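Local coordinates for ORF99 (Acidianus Filamentous Virus 1, PDB 3DF6), which is of unknown function but belongs to the DUF1374 family and is probably related to the viral anti-CRISPR protein AcrID1, at residues Tyr63-Ser66 / Glu67-Lys71. The protein carries 2 engineered substitutions. Sequence-based numbering, arbitrary orientation.
Engineered in segment 67-71: M70 (natural residue Ile). With CA (calcium ion), chain H.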
loop_
_atom_site.group_PDB
_atom_site.type_symbol
_atom_site.label_atom_id
_atom_site.label_comp_id
_atom_site.label_asym_id
_atom_site.label_seq_id
_atom_site.Cartn_x
_atom_site.Cartn_y
_atom_site.Cartn_z
ATOM N N TYR C 63 4.355 17.094 3.374
ATOM C CA TYR C 63 4.846 17.545 2.072
ATOM C C TYR C 63 3.786 18.471 1.479
ATOM O O TYR C 63 2.617 18.063 1.356
ATOM C CB TYR C 63 5.091 16.346 1.111
ATOM C CG TYR C 63 5.952 15.221 1.697
ATOM C CD1 TYR C 63 7.301 15.094 1.339
ATOM C CD2 TYR C 63 5.425 14.311 2.616
ATOM C CE1 TYR C 63 8.097 14.078 1.871
ATOM C CE2 TYR C 63 6.213 13.291 3.155
ATOM C CZ TYR C 63 7.551 13.191 2.772
ATOM O OH TYR C 63 8.335 12.186 3.293
ATOM N N ASP C 64 4.176 19.699 1.129
ATOM C CA ASP C 64 3.248 20.644 0.491
ATOM C C ASP C 64 2.900 20.074 -0.887
ATOM O O ASP C 64 3.782 19.820 -1.683
ATOM C CB ASP C 64 3.896 22.019 0.302
ATOM C CG ASP C 64 4.406 22.625 1.596
ATOM O OD1 ASP C 64 3.829 22.342 2.678
ATOM O OD2 ASP C 64 5.396 23.408 1.511
ATOM N N ALA C 65 1.646 19.800 -1.145
ATOM C CA ALA C 65 1.325 19.103 -2.395
ATOM C C ALA C 65 0.900 20.058 -3.485
ATOM O O ALA C 65 1.380 20.000 -4.622
ATOM C CB ALA C 65 0.263 18.045 -2.170
ATOM N N SER C 66 -0.006 20.945 -3.130
ATOM C CA SER C 66 -0.697 21.780 -4.078
ATOM C C SER C 66 -1.216 22.869 -3.184
ATOM O O SER C 66 -0.851 22.911 -1.992
ATOM C CB SER C 66 -1.845 21.029 -4.742
ATOM O OG SER C 66 -1.350 19.947 -5.536
ATOM N N GLU C 67 -2.036 23.756 -3.728
ATOM C CA GLU C 67 -2.371 24.968 -2.994
ATOM C C GLU C 67 -2.883 24.772 -1.533
ATOM O O GLU C 67 -2.286 25.340 -0.597
ATOM C CB GLU C 67 -3.269 25.891 -3.829
ATOM C CG GLU C 67 -4.289 25.188 -4.705
ATOM C CD GLU C 67 -4.909 26.124 -5.735
ATOM O OE1 GLU C 67 -4.746 27.365 -5.612
ATOM O OE2 GLU C 67 -5.569 25.617 -6.667
ATOM N N ASN C 68 -3.931 24.012 -1.321
ATOM C CA ASN C 68 -4.399 23.701 0.039
ATOM C C ASN C 68 -4.142 22.240 0.426
ATOM O O ASN C 68 -4.444 21.813 1.531
ATOM C CB ASN C 68 -5.892 24.013 0.226
ATOM C CG ASN C 68 -6.210 25.484 0.125
ATOM O OD1 ASN C 68 -6.954 25.882 -0.755
ATOM N ND2 ASN C 68 -5.673 26.290 1.035
ATOM N N ALA C 69 -3.565 21.472 -0.474
ATOM C CA ALA C 69 -3.402 20.051 -0.248
ATOM C C ALA C 69 -2.045 19.796 0.386
ATOM O O ALA C 69 -1.041 20.393 0.007
ATOM C CB ALA C 69 -3.546 19.296 -1.546
HETATM N N MSE C 70 -2.042 18.932 1.380
HETATM C CA MSE C 70 -0.829 18.465 2.007
HETATM C C MSE C 70 -0.817 16.938 2.004
HETATM O O MSE C 70 -1.846 16.306 2.186
HETATM C CB MSE C 70 -0.774 19.012 3.425
HETATM C CG MSE C 70 -0.016 18.159 4.350
HETATM SE SE MSE C 70 0.444 19.176 5.873
HETATM C CE MSE C 70 -0.962 18.661 7.082
ATOM N N LYS C 71 0.343 16.348 1.760
ATOM C CA LYS C 71 0.507 14.899 1.866
ATOM C C LYS C 71 1.228 14.634 3.170
ATOM O O LYS C 71 2.219 15.314 3.474
ATOM C CB LYS C 71 1.325 14.329 0.698
ATOM C CG LYS C 71 0.663 14.289 -0.690
ATOM C CD LYS C 71 -0.220 13.072 -0.857
ATOM C CE LYS C 71 -0.979 13.079 -2.193
ATOM N NZ LYS C 71 -1.849 11.873 -2.191
HETATM CA CA CA H . -7.283 28.021 -1.725
HETATM O O HOH W 1 -5.808 29.542 -0.368
HETATM O O HOH W 2 -8.152 30.114 -2.317
HETATM O O HOH W 3 -5.383 28.201 -3.522
HETATM O O HOH W 4 -7.998 26.444 -3.200
#
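Y63 and K71 form a hydrogen-bonded pair at the closed end of the beta hairpin of strands 56-64 and 69-80. Y63 N donates to K71 O at 2.8 Å. K71 N returns a straighter bond to Y63 O, 169° at the hydrogen, lying in the carbonyl plane. The side chains of Y63 and K71 share one sheet face; D64 and the engineered selenomethionine M70 start on the other.

The K71 side chain begins beside its neighbour strand, with CB 4.0 Å from Y63 O. CG lies 4.1 Å from A65 CB. The chain then bends at chi2 (-83°), and CD and CE lead away from the hairpin. Its tip, NZ, makes a salt bridge to D20 and a hydrogen bond to N94 OD1. The Y63 ring presents an edge to the same lysine's carbonyl, with CD2 3.5 Å from K71 O in the ring plane. Its OH bonds to I42 O.

A65 N donates to A69 O at 3.0 Å, tilted 34° from the carbonyl plane. S66 N adds a weak bond to that oxygen, a classic beta bulge. A69 N gives a weak bond back to S66 O, closing a type I turn with E67 and N68 at its corners. At the turn, N68 ND2 bonds to V97 O, while N68 OD1 lies 2.4 Å from a calcium ion, which also binds four waters.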